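Local coordinates for protein serine acetyltransferase (Bacteroides vulgatus ATCC 8482, PDB 3F1X) that probably transfers an acetyl group from acetyl-CoA to serine, the step that leads toward cysteine in this family, at residues L82-I87 against P107-A112; A89-G94 against G173-P178; L130-E135 against G200-I205; R250-E255 against A264-R269; G280-T285 against I294-N299. One frame throughout, in Å; residues are numbered along the deposited sequence.

Contact 1: L82-I87 against P107-A112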
# COMPACT_ATOMS: atom_id res chain seq x y z
N LEU A 82 -2.61 -18.20 8.44
CA LEU A 82 -1.26 -17.65 8.49
C LEU A 82 -0.32 -18.51 9.32
O LEU A 82 0.79 -18.83 8.89
CB LEU A 82 -1.30 -16.23 9.08
CG LEU A 82 -1.09 -14.99 8.20
CD1 LEU A 82 -1.61 -15.20 6.81
CD2 LEU A 82 -1.77 -13.79 8.86
N LEU A 83 -0.76 -18.89 10.52
CA LEU A 83 0.08 -19.69 11.40
C LEU A 83 0.39 -21.08 10.85
O LEU A 83 1.46 -21.61 11.10
CB LEU A 83 -0.57 -19.83 12.79
CG LEU A 83 0.24 -20.57 13.86
CD1 LEU A 83 1.59 -19.87 14.09
CD2 LEU A 83 -0.56 -20.61 15.14
N THR A 84 -0.54 -21.66 10.10
CA THR A 84 -0.29 -22.98 9.52
C THR A 84 0.91 -22.90 8.58
O THR A 84 1.83 -23.71 8.66
CB THR A 84 -1.52 -23.49 8.72
OG1 THR A 84 -2.63 -23.69 9.62
CG2 THR A 84 -1.21 -24.80 8.02
N GLU A 85 0.92 -21.90 7.71
CA GLU A 85 2.00 -21.72 6.75
C GLU A 85 3.36 -21.46 7.41
O GLU A 85 4.37 -22.01 6.98
CB GLU A 85 1.67 -20.57 5.80
CG GLU A 85 2.61 -20.45 4.61
CD GLU A 85 2.53 -21.64 3.68
OE1 GLU A 85 1.40 -22.12 3.42
OE2 GLU A 85 3.59 -22.09 3.19
N GLN A 86 3.39 -20.64 8.46
CA GLN A 86 4.65 -20.32 9.11
C GLN A 86 5.19 -21.50 9.90
O GLN A 86 6.40 -21.71 9.96
CB GLN A 86 4.49 -19.10 10.01
CG GLN A 86 4.25 -17.82 9.23
CD GLN A 86 5.27 -17.65 8.11
OE1 GLN A 86 4.92 -17.64 6.93
NE2 GLN A 86 6.53 -17.51 8.49
N ILE A 87 4.29 -22.26 10.50
CA ILE A 87 4.72 -23.43 11.24
C ILE A 87 5.31 -24.41 10.22
O ILE A 87 6.32 -25.06 10.48
CB ILE A 87 3.54 -24.07 12.01
CG1 ILE A 87 3.15 -23.16 13.19
CG2 ILE A 87 3.92 -25.46 12.49
CD1 ILE A 87 1.96 -23.64 13.99
N PRO A 107 7.64 -32.37 6.17
CA PRO A 107 6.58 -31.49 6.67
C PRO A 107 5.39 -31.26 5.76
O PRO A 107 5.47 -30.53 4.77
CB PRO A 107 7.35 -30.22 6.98
CG PRO A 107 8.56 -30.78 7.64
CD PRO A 107 8.93 -31.98 6.76
N CYS A 108 4.28 -31.92 6.08
CA CYS A 108 3.06 -31.76 5.31
C CYS A 108 2.21 -30.75 6.07
O CYS A 108 2.26 -30.69 7.30
CB CYS A 108 2.33 -33.10 5.19
SG CYS A 108 2.04 -33.93 6.76
N ARG A 109 1.47 -29.93 5.34
CA ARG A 109 0.62 -28.92 5.94
C ARG A 109 -0.28 -29.53 7.00
O ARG A 109 -0.67 -28.87 7.96
CB ARG A 109 -0.22 -28.25 4.85
CG ARG A 109 -1.14 -27.15 5.35
CD ARG A 109 -1.81 -26.49 4.16
NE ARG A 109 -0.82 -26.08 3.17
CZ ARG A 109 0.01 -25.06 3.33
NH1 ARG A 109 -0.04 -24.32 4.43
NH2 ARG A 109 0.90 -24.78 2.38
N GLU A 110 -0.63 -30.79 6.80
CA GLU A 110 -1.49 -31.53 7.71
C GLU A 110 -0.94 -31.45 9.14
O GLU A 110 -1.68 -31.21 10.09
CB GLU A 110 -1.56 -32.99 7.25
CG GLU A 110 -2.27 -33.94 8.20
CD GLU A 110 -2.13 -35.39 7.76
OE1 GLU A 110 -2.53 -36.28 8.53
OE2 GLU A 110 -1.61 -35.63 6.65
N THR A 111 0.37 -31.65 9.27
CA THR A 111 1.02 -31.60 10.57
C THR A 111 1.01 -30.17 11.10
O THR A 111 0.73 -29.93 12.28
CB THR A 111 2.48 -32.06 10.47
OG1 THR A 111 2.54 -33.33 9.81
CG2 THR A 111 3.10 -32.19 11.85
N ALA A 112 1.32 -29.21 10.23
CA ALA A 112 1.36 -27.81 10.61
C ALA A 112 -0.00 -27.25 10.97
O ALA A 112 -0.11 -26.43 11.88
CB ALA A 112 1.97 -26.98 9.47

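Contact 2: A89-G94 against G173-P178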
# COMPACT_ATOMS: atom_id res chain seq x y z
N ALA A 89 6.80 -23.63 7.50
CA ALA A 89 8.11 -23.11 7.13
C ALA A 89 9.15 -23.47 8.19
O ALA A 89 10.29 -23.82 7.88
CB ALA A 89 8.04 -21.59 6.94
N GLY A 90 8.74 -23.39 9.46
CA GLY A 90 9.64 -23.72 10.55
C GLY A 90 10.07 -25.17 10.51
O GLY A 90 11.25 -25.48 10.61
N LEU A 91 9.09 -26.07 10.36
CA LEU A 91 9.39 -27.49 10.30
C LEU A 91 10.34 -27.78 9.14
O LEU A 91 11.26 -28.58 9.27
CB LEU A 91 8.10 -28.29 10.13
CG LEU A 91 7.14 -28.31 11.32
CD1 LEU A 91 5.78 -28.82 10.88
CD2 LEU A 91 7.72 -29.18 12.42
N CYS A 92 10.11 -27.13 8.00
CA CYS A 92 10.94 -27.33 6.81
C CYS A 92 12.36 -26.80 6.97
O CYS A 92 13.31 -27.37 6.43
CB CYS A 92 10.30 -26.68 5.58
SG CYS A 92 8.84 -27.53 4.93
N PHE A 93 12.50 -25.69 7.69
CA PHE A 93 13.81 -25.07 7.89
C PHE A 93 14.76 -26.03 8.61
O PHE A 93 15.68 -26.57 8.01
CB PHE A 93 13.65 -23.79 8.71
CG PHE A 93 14.71 -22.77 8.42
CD1 PHE A 93 14.59 -21.93 7.31
CD2 PHE A 93 15.83 -22.65 9.24
CE1 PHE A 93 15.57 -20.97 7.03
CE2 PHE A 93 16.82 -21.70 8.97
CZ PHE A 93 16.69 -20.86 7.86
N GLY A 94 14.54 -26.22 9.91
CA GLY A 94 15.39 -27.12 10.67
C GLY A 94 14.57 -28.02 11.56
O GLY A 94 13.38 -27.79 11.77
N GLY A 173 6.60 -27.82 20.00
CA GLY A 173 7.61 -28.36 19.11
C GLY A 173 7.80 -27.66 17.78
O GLY A 173 8.31 -28.26 16.83
N VAL A 174 7.40 -26.39 17.68
CA VAL A 174 7.58 -25.66 16.44
C VAL A 174 8.97 -25.04 16.43
O VAL A 174 9.28 -24.16 17.23
CB VAL A 174 6.54 -24.52 16.28
CG1 VAL A 174 6.77 -23.79 14.96
CG2 VAL A 174 5.13 -25.09 16.33
N PRO A 175 9.84 -25.48 15.51
CA PRO A 175 11.19 -24.92 15.48
C PRO A 175 11.30 -23.57 14.77
O PRO A 175 10.44 -23.20 13.96
CB PRO A 175 11.99 -26.00 14.77
CG PRO A 175 11.02 -26.52 13.76
CD PRO A 175 9.69 -26.56 14.51
N LEU A 176 12.36 -22.83 15.10
CA LEU A 176 12.65 -21.53 14.49
C LEU A 176 11.64 -20.40 14.74
O LEU A 176 12.01 -19.32 15.21
CB LEU A 176 12.82 -21.72 12.98
CG LEU A 176 13.42 -20.55 12.20
CD1 LEU A 176 14.91 -20.43 12.52
CD2 LEU A 176 13.24 -20.78 10.69
N ILE A 177 10.38 -20.64 14.42
CA ILE A 177 9.36 -19.63 14.61
C ILE A 177 9.35 -18.95 15.98
O ILE A 177 9.16 -17.73 16.06
CB ILE A 177 7.96 -20.20 14.31
CG1 ILE A 177 7.91 -20.69 12.86
CG2 ILE A 177 6.90 -19.16 14.52
CD1 ILE A 177 8.32 -19.63 11.84
N PRO A 178 9.54 -19.70 17.08
CA PRO A 178 9.53 -19.04 18.40
C PRO A 178 10.59 -17.94 18.57
O PRO A 178 10.29 -16.86 19.07
CB PRO A 178 9.76 -20.21 19.37
CG PRO A 178 9.15 -21.38 18.63
CD PRO A 178 9.66 -21.16 17.22

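Contact 3: L130-E135 against G200-I205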
# COMPACT_ATOMS: atom_id res chain seq x y z
N LEU A 130 -1.66 -13.57 30.73
CA LEU A 130 -1.32 -12.20 30.39
C LEU A 130 -2.13 -11.23 31.23
O LEU A 130 -1.65 -10.17 31.58
CB LEU A 130 -1.56 -11.95 28.90
CG LEU A 130 -0.56 -12.73 28.03
CD1 LEU A 130 -0.94 -12.64 26.56
CD2 LEU A 130 0.83 -12.18 28.26
N ALA A 131 -3.36 -11.61 31.58
CA ALA A 131 -4.20 -10.75 32.41
C ALA A 131 -3.49 -10.46 33.74
O ALA A 131 -3.56 -9.34 34.25
CB ALA A 131 -5.57 -11.42 32.66
N THR A 132 -2.80 -11.46 34.30
CA THR A 132 -2.10 -11.24 35.56
C THR A 132 -0.89 -10.34 35.36
O THR A 132 -0.51 -9.58 36.26
CB THR A 132 -1.65 -12.58 36.20
OG1 THR A 132 -0.59 -13.16 35.44
CG2 THR A 132 -2.83 -13.55 36.28
N ASP A 133 -0.28 -10.42 34.18
CA ASP A 133 0.88 -9.58 33.87
C ASP A 133 0.44 -8.12 33.78
O ASP A 133 1.13 -7.22 34.25
CB ASP A 133 1.53 -9.99 32.54
CG ASP A 133 2.01 -11.42 32.53
OD1 ASP A 133 2.49 -11.90 33.58
OD2 ASP A 133 1.91 -12.07 31.47
N VAL A 134 -0.72 -7.89 33.16
CA VAL A 134 -1.24 -6.53 33.04
C VAL A 134 -1.57 -5.98 34.42
O VAL A 134 -1.31 -4.80 34.71
CB VAL A 134 -2.51 -6.47 32.18
CG1 VAL A 134 -3.11 -5.08 32.25
CG2 VAL A 134 -2.18 -6.83 30.73
N GLU A 135 -2.14 -6.82 35.28
CA GLU A 135 -2.49 -6.40 36.64
C GLU A 135 -1.24 -6.03 37.42
O GLU A 135 -1.24 -5.03 38.14
CB GLU A 135 -3.22 -7.53 37.36
CG GLU A 135 -4.64 -7.76 36.89
CD GLU A 135 -5.20 -9.08 37.38
OE1 GLU A 135 -5.12 -9.34 38.60
OE2 GLU A 135 -5.71 -9.86 36.54
N GLY A 200 6.92 -17.12 35.48
CA GLY A 200 5.69 -17.21 36.24
C GLY A 200 4.66 -16.12 36.01
O GLY A 200 4.84 -15.21 35.19
N HIS A 201 3.55 -16.21 36.74
CA HIS A 201 2.46 -15.25 36.62
C HIS A 201 2.83 -13.90 37.21
O HIS A 201 3.86 -13.74 37.86
CB HIS A 201 1.21 -15.80 37.32
CG HIS A 201 0.57 -16.95 36.60
ND1 HIS A 201 1.31 -17.88 35.89
CD2 HIS A 201 -0.72 -17.34 36.50
CE1 HIS A 201 0.49 -18.79 35.38
NE2 HIS A 201 -0.74 -18.48 35.74
N HIS A 202 1.96 -12.92 36.97
CA HIS A 202 2.17 -11.56 37.47
C HIS A 202 3.60 -11.09 37.24
O HIS A 202 4.26 -10.59 38.14
CB HIS A 202 1.84 -11.51 38.96
CG HIS A 202 0.42 -11.87 39.27
ND1 HIS A 202 -0.03 -13.17 39.32
CD2 HIS A 202 -0.67 -11.09 39.50
CE1 HIS A 202 -1.33 -13.18 39.56
NE2 HIS A 202 -1.74 -11.93 39.67
N PHE A 203 4.08 -11.27 36.02
CA PHE A 203 5.43 -10.85 35.68
C PHE A 203 5.36 -9.44 35.11
O PHE A 203 4.44 -9.11 34.37
CB PHE A 203 6.03 -11.80 34.63
CG PHE A 203 7.41 -11.42 34.19
CD1 PHE A 203 8.47 -11.39 35.10
CD2 PHE A 203 7.66 -11.09 32.85
CE1 PHE A 203 9.76 -11.04 34.69
CE2 PHE A 203 8.96 -10.75 32.43
CZ PHE A 203 10.01 -10.73 33.36
N THR A 204 6.32 -8.60 35.47
CA THR A 204 6.31 -7.25 34.94
C THR A 204 7.72 -6.75 34.66
O THR A 204 8.67 -7.12 35.34
CB THR A 204 5.59 -6.28 35.92
OG1 THR A 204 5.37 -5.02 35.27
CG2 THR A 204 6.42 -6.06 37.15
N ILE A 205 7.84 -5.94 33.62
CA ILE A 205 9.11 -5.35 33.23
C ILE A 205 8.84 -3.86 33.13
O ILE A 205 8.00 -3.42 32.35
CB ILE A 205 9.58 -5.88 31.86
CG1 ILE A 205 9.93 -7.37 31.97
CG2 ILE A 205 10.77 -5.07 31.37
CD1 ILE A 205 10.26 -8.05 30.65
O HOH W 1 3.42 -6.90 32.61

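Contact 4: R250-E255 against A264-R269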
# COMPACT_ATOMS: atom_id res chain seq x y z
N ARG A 250 22.29 -23.28 33.09
CA ARG A 250 23.37 -22.34 33.34
C ARG A 250 22.88 -20.90 33.44
O ARG A 250 23.67 -19.96 33.37
CB ARG A 250 24.44 -22.46 32.25
CG ARG A 250 23.93 -22.61 30.83
CD ARG A 250 25.11 -22.75 29.87
NE ARG A 250 24.72 -23.15 28.52
CZ ARG A 250 24.16 -24.32 28.22
NH1 ARG A 250 23.91 -25.21 29.17
NH2 ARG A 250 23.86 -24.61 26.96
N HIS A 251 21.57 -20.74 33.60
CA HIS A 251 20.96 -19.42 33.74
C HIS A 251 20.35 -19.28 35.13
O HIS A 251 19.98 -20.27 35.77
CB HIS A 251 19.91 -19.22 32.64
CG HIS A 251 20.50 -18.94 31.30
ND1 HIS A 251 21.14 -17.75 31.00
CD2 HIS A 251 20.60 -19.70 30.19
CE1 HIS A 251 21.60 -17.80 29.76
NE2 HIS A 251 21.29 -18.98 29.25
N PRO A 252 20.23 -18.04 35.62
CA PRO A 252 19.67 -17.75 36.94
C PRO A 252 18.26 -18.21 37.23
O PRO A 252 17.45 -18.46 36.33
CB PRO A 252 19.78 -16.22 37.05
CG PRO A 252 20.89 -15.88 36.09
CD PRO A 252 20.58 -16.78 34.93
N ILE A 253 17.98 -18.31 38.52
CA ILE A 253 16.68 -18.68 39.02
C ILE A 253 16.24 -17.56 39.95
O ILE A 253 16.94 -17.25 40.92
CB ILE A 253 16.71 -19.98 39.85
CG1 ILE A 253 17.21 -21.14 39.00
CG2 ILE A 253 15.33 -20.26 40.41
CD1 ILE A 253 17.30 -22.45 39.76
N LEU A 254 15.12 -16.93 39.65
CA LEU A 254 14.60 -15.87 40.51
C LEU A 254 13.33 -16.41 41.14
O LEU A 254 12.40 -16.80 40.44
CB LEU A 254 14.27 -14.61 39.71
CG LEU A 254 15.40 -13.60 39.46
CD1 LEU A 254 16.51 -14.26 38.68
CD2 LEU A 254 14.84 -12.38 38.69
N GLU A 255 13.29 -16.45 42.47
CA GLU A 255 12.11 -16.94 43.18
C GLU A 255 11.05 -15.84 43.20
O GLU A 255 11.27 -14.74 42.67
CB GLU A 255 12.48 -17.36 44.60
CG GLU A 255 13.62 -18.37 44.66
CD GLU A 255 13.79 -19.03 46.03
OE1 GLU A 255 13.59 -18.36 47.06
OE2 GLU A 255 14.14 -20.23 46.07
N ALA A 264 21.33 -4.21 36.33
CA ALA A 264 22.01 -5.27 37.08
C ALA A 264 22.20 -6.51 36.23
O ALA A 264 21.34 -6.87 35.42
CB ALA A 264 21.23 -5.62 38.34
N THR A 265 23.34 -7.18 36.41
CA THR A 265 23.64 -8.39 35.66
C THR A 265 23.69 -9.59 36.60
O THR A 265 24.44 -9.60 37.57
CB THR A 265 25.02 -8.29 34.95
OG1 THR A 265 25.08 -7.10 34.16
CG2 THR A 265 25.24 -9.51 34.05
N ILE A 266 22.87 -10.60 36.33
CA ILE A 266 22.85 -11.81 37.15
C ILE A 266 23.27 -12.96 36.24
O ILE A 266 22.62 -13.23 35.24
CB ILE A 266 21.44 -12.10 37.70
CG1 ILE A 266 20.93 -10.89 38.49
CG2 ILE A 266 21.48 -13.32 38.60
CD1 ILE A 266 19.47 -10.98 38.88
N LEU A 267 24.36 -13.65 36.57
CA LEU A 267 24.78 -14.73 35.69
C LEU A 267 25.22 -16.03 36.35
O LEU A 267 25.74 -16.05 37.46
CB LEU A 267 25.90 -14.26 34.76
CG LEU A 267 27.26 -13.97 35.37
CD1 LEU A 267 28.31 -13.97 34.28
CD2 LEU A 267 27.23 -12.63 36.10
N GLY A 268 25.01 -17.12 35.61
CA GLY A 268 25.40 -18.44 36.08
C GLY A 268 24.37 -19.17 36.91
O GLY A 268 23.17 -18.91 36.82
N ARG A 269 24.86 -20.11 37.72
CA ARG A 269 24.02 -20.90 38.60
C ARG A 269 23.75 -20.06 39.83
O ARG A 269 24.26 -20.32 40.92
CB ARG A 269 24.75 -22.18 39.02
CG ARG A 269 23.92 -23.10 39.91
CD ARG A 269 24.81 -24.07 40.67
NE ARG A 269 25.72 -23.37 41.57
CZ ARG A 269 25.33 -22.67 42.63
NH1 ARG A 269 24.04 -22.58 42.93
NH2 ARG A 269 26.23 -22.06 43.39

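Contact 5: G280-T285 against I294-N299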
# COMPACT_ATOMS: atom_id res chain seq x y z
N GLY A 280 20.66 -1.81 41.41
CA GLY A 280 21.13 -1.66 40.04
C GLY A 280 22.63 -1.53 39.87
O GLY A 280 23.37 -1.33 40.84
N ASN A 281 23.07 -1.66 38.63
CA ASN A 281 24.48 -1.50 38.27
C ASN A 281 25.47 -2.45 38.92
O ASN A 281 26.64 -2.11 39.08
CB ASN A 281 24.92 -0.06 38.55
CG ASN A 281 24.07 0.95 37.80
OD1 ASN A 281 24.19 1.10 36.59
ND2 ASN A 281 23.20 1.63 38.52
N ILE A 282 25.01 -3.64 39.30
CA ILE A 282 25.92 -4.59 39.92
C ILE A 282 26.01 -5.93 39.19
O ILE A 282 25.04 -6.42 38.62
CB ILE A 282 25.55 -4.85 41.40
CG1 ILE A 282 24.11 -5.32 41.52
CG2 ILE A 282 25.77 -3.60 42.22
CD1 ILE A 282 23.75 -5.76 42.93
N TRP A 283 27.22 -6.48 39.23
CA TRP A 283 27.56 -7.75 38.61
C TRP A 283 27.36 -8.80 39.70
O TRP A 283 28.17 -8.91 40.62
CB TRP A 283 29.03 -7.65 38.17
CG TRP A 283 29.67 -8.87 37.57
CD1 TRP A 283 30.58 -9.69 38.17
CD2 TRP A 283 29.54 -9.34 36.22
NE1 TRP A 283 31.03 -10.63 37.28
CE2 TRP A 283 30.41 -10.44 36.08
CE3 TRP A 283 28.77 -8.94 35.12
CZ2 TRP A 283 30.54 -11.14 34.87
CZ3 TRP A 283 28.90 -9.64 33.91
CH2 TRP A 283 29.77 -10.73 33.81
N VAL A 284 26.26 -9.54 39.60
CA VAL A 284 25.91 -10.56 40.59
C VAL A 284 26.27 -11.97 40.13
O VAL A 284 25.70 -12.47 39.16
CB VAL A 284 24.41 -10.51 40.92
CG1 VAL A 284 24.08 -11.46 42.06
CG2 VAL A 284 24.01 -9.10 41.26
N THR A 285 27.19 -12.60 40.84
CA THR A 285 27.63 -13.95 40.48
C THR A 285 27.47 -14.95 41.63
O THR A 285 27.90 -16.09 41.52
CB THR A 285 29.10 -13.94 40.02
OG1 THR A 285 29.95 -13.62 41.13
CG2 THR A 285 29.31 -12.90 38.92
N ILE A 294 20.89 -6.39 48.14
CA ILE A 294 22.29 -6.26 47.75
C ILE A 294 22.43 -5.04 46.84
O ILE A 294 21.75 -4.92 45.82
CB ILE A 294 22.79 -7.53 47.03
CG1 ILE A 294 24.26 -7.37 46.63
CG2 ILE A 294 21.93 -7.83 45.81
CD1 ILE A 294 24.90 -8.65 46.12
N VAL A 295 23.32 -4.13 47.23
CA VAL A 295 23.53 -2.90 46.47
C VAL A 295 25.01 -2.64 46.18
O VAL A 295 25.89 -3.19 46.84
CB VAL A 295 22.97 -1.68 47.23
CG1 VAL A 295 21.47 -1.81 47.39
CG2 VAL A 295 23.64 -1.55 48.59
N GLN A 296 25.26 -1.80 45.18
CA GLN A 296 26.61 -1.45 44.78
C GLN A 296 27.37 -0.77 45.92
O GLN A 296 26.78 -0.03 46.72
CB GLN A 296 26.57 -0.52 43.56
CG GLN A 296 27.93 -0.26 42.93
CD GLN A 296 27.84 0.71 41.76
OE1 GLN A 296 28.17 0.37 40.62
NE2 GLN A 296 27.38 1.92 42.03
N ARG A 297 28.68 -1.01 45.98
CA ARG A 297 29.52 -0.40 47.01
C ARG A 297 29.48 1.11 46.81
O ARG A 297 29.26 1.60 45.70
CB ARG A 297 30.95 -0.93 46.87
CG ARG A 297 31.71 -1.03 48.19
CD ARG A 297 33.02 -1.79 48.03
NE ARG A 297 33.65 -2.05 49.33
CZ ARG A 297 34.11 -1.10 50.14
NH1 ARG A 297 34.02 0.18 49.79
NH2 ARG A 297 34.64 -1.43 51.31
N LYS A 298 29.70 1.86 47.89
CA LYS A 298 29.67 3.32 47.85
C LYS A 298 30.72 3.93 46.92
O LYS A 298 31.79 3.36 46.70
CB LYS A 298 29.85 3.89 49.26
CG LYS A 298 28.98 5.10 49.55
CD LYS A 298 27.51 4.71 49.65
CE LYS A 298 26.63 5.89 50.04
NZ LYS A 298 25.21 5.49 50.23
N ASN A 299 30.41 5.11 46.39
CA ASN A 299 31.30 5.82 45.47
C ASN A 299 31.85 7.12 46.05
O ASN A 299 31.14 7.83 46.77
CB ASN A 299 30.57 6.12 44.16
CG ASN A 299 30.12 4.86 43.44
OD1 ASN A 299 30.93 4.02 43.05
ND2 ASN A 299 28.81 4.72 43.27
O HOH W 2 22.91 -1.10 43.58

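Contact 1: L82-I87 against P107-A112
Glu85 and Arg109 form a salt bridge at the margin of a helix-helix packing contact, where helix 68-93 meets the first turn of helix 109-120 in the helical domain that precedes the left-handed beta-helix. Arg109 can be followed outward along its chain. Its CB leaves the backbone with CG turned opposite the backbone N (chi1 -179°), which runs the side chain across Thr84 at about a right angle. CG is the first atom to touch, lying 3.6 Å from Thr84 CG2. A bend about the CG-CD bond (chi3) then brings the guanidinium to Glu85, one residue on from Thr84 on helix 68-93. There the carbon CZ sits 3.3 Å from Glu85 OE1, and the two terminal nitrogens both close on that one oxygen: NH1 is 2.8 Å and NH2 2.9 Å from Glu85 OE1. The grip is end-on but not flat, since the carboxylate and guanidinium planes are 39° apart. NH2 arrives on the syn side of OE1, while NH1 comes from above the carboxylate plane. Both bonds are well bent, the price of sharing a single acceptor. Methyl CG2 of Thr84 also lies at the guanidinium edge, whereas its hydroxyl is hydrogen-bonded to Phe80 O, one turn back in its own helix. Behind the ion pair the contact becomes apolar and buried. Ala112, one turn on from Arg109, lets the helices come close, with its CA 5.2 Å from Thr84 CA. Its CB lies 3.9 Å from Ile87 CG2 and reaches 3.4 Å from Thr84 O.

Contact 2: A89-G94 against G173-P178
One face of the Phe93 ring is covered by Leu176, whose CD2 methyl makes a CH-pi contact 3.7 Å from the ring centroid. The methyl stands toward the rim rather than over the middle, and Phe93 CG, at 3.4 Å from Leu176 CD2, is the closest ring atom. His30 packs edge-to-face with the same ring, and Gly148 of the second subunit also touches Phe93. Leu176 gets there because its own CG is opposite the backbone N (chi1 -167°), directing the branch at the ring. Cutting Phe93 back to an alanine is likely to leave Leu176 CD2 without its aromatic platform and open a gap beside His30. The partner segment is the short link between two helices: Gly173 ends helix 155-171 in a Schellman motif, and Leu176 is the N-cap of helix 177-189. Between them Pro175 wedges against the end of helix 68-93, its CG 3.3 Å from Gly90 O and equally near Gly94 O, its CD against Leu91 CD2. The backbones come nearest at Gly90, where a CB would run into Pro175 O. Instead Gly90 CA makes a CA-H...O contact of 3.5 Å with Pro175 O.

Contact 3: L130-E135 against G200-I205
Thr132 and His202 meet at about a right angle, the threonine standing over one face of the imidazole. Thr132 CB is centred on the ring, 3.4 Å from its centroid and only 9° off the normal, a CH-pi contact. Of the ring atoms, CE1 is the one nearest to the CG2 methyl. The threonine hydroxyl points a different way. OG1 lies between the backbone N and the carbonyl carbon (chi1 70°), where it is hydrogen-bonded to Ile129 O of its own helix and accepts from His202 N at 3.0 Å, in a nearly straight bond (169°). Thr132 therefore holds both the ring and the backbone of the same residue, and a CA-H...O contact of 3.5 Å from His202 CA to Thr132 O adds to the grip. In the fold, this is where helix 123-139 of the helical domain lies against the first coil of the left-handed beta-helix, at a turn leading into strand 204-206. Asp133 lines up beside Thr132 and takes the next amide: Phe203 N donates to Asp133 OD1 at 3.0 Å, meeting the anti side of the oxygen somewhat out of the carboxylate plane. The other oxygen, OD2, is in a salt bridge with Arg164, which is likely to steady the carboxylate and also bonds Gly200 O. A water extends the seam, donating to Asp133 O at 2.8 Å and to Phe203 O at 3.0 Å. Glu135 OE1 stays 4.4 Å from His202 NE2, near enough that its charge might favour a protonated imidazole.

Contact 4: R250-E255 against A264-R269
The backbones of His251 and Gly268 come within 5.1 Å at their CA atoms, and the touching parts, 250-254 and 266-268, run 141° apart as they pass on different faces of a left-handed parallel beta-helix. Strand 253-254 and strand 265-267 belong to different sheets of the prism, and the contact spans the corner between successive coils. Gly268, with positive phi, makes that corner, and its carbonyl O lies 3.3 Å from His251 C. Its CA gives a CA-H...O contact of 3.6 Å to Arg250 O. Pro252 and Ile266 make the main side-chain contact. The proline ring lies obliquely against the isoleucine, with Pro252 CG 3.6 Å from Ile266 CG2 and 3.3 Å from Ile266 O. Ile266 presents this methyl with CG2 trans to its backbone N, while CG1 runs on toward Leu254, where Ile266 CD1 and Leu254 CD1 meet more loosely at 4.4 Å. Leu231 and Ile272 continue the apolar packing round Ile266, and Pro142 of the second subunit touches Arg250. Because Pro252 N has no hydrogen to offer, Gly268 O gains no bond from it, and buried Arg250 O has no hydrogen-bond partner in the model; cohesion here rests on shape and apolar contact.

Contact 5: G280-T285 against I294-N299
Ile282 packs tightly against Gln296, its CG2 methyl 3.4 Å from Gln296 CA and 3.5 Å from Gln296 CB. The two side chains slide past each other in opposite directions, so the methyl meets the base of the glutamine rather than its amide. With CG1 set between the backbone N and the carbonyl carbon (chi1 56°), the other branch is carried toward Ile294: Ile282 CD1 lies 3.6 Å from Ile294 O and 4.0 Å from Ile294 CG2. Shortening Ile282 to an alanine is likely to open a gap beside Gln296 and leave Ile294 CG2 without its apolar mate. Toward Gly280 the contact is looser and wet. Gly280 CA stays 7.0 Å from Val295 CA, and a water bridges the space, donating to Gly280 O at 2.8 Å and accepting from Gln296 N at 2.9 Å. Beyond Gln296 the chain is exposed at Arg297 and Lys298, and the tails reach across between subunits: Asn299 packs on Val295 of the third subunit, while Asn299 of the second subunit packs on Ile282 and Ile294. The packing of residues 280-282 against the end of strand 293-294 and what follows it lies at the C-terminal end of a left-handed parallel beta-helix.

Overall arrangement
Contacts 1 and 2 share helix 68-93 and touch each other in the helical domain. Contact 1 is mostly buried, with an apolar centre and an ion pair at its solvent edge; contacts 2 to 5 are partly buried, contact 2 relying on glycine, proline and an aromatic face. Contact 3 joins that domain to the beta-helix, and in it side-chain oxygens of one segment bind backbone amides of the other. Contacts 4 and 5 lie in the beta-helix, where strands 265-267 and 283-284 are neighbours, and both are mainly apolar; contact 5 adds a bridging water and lies against two other subunits. The second subunit also reaches contacts 2 and 4; contacts 1 and 3 stay within one chain.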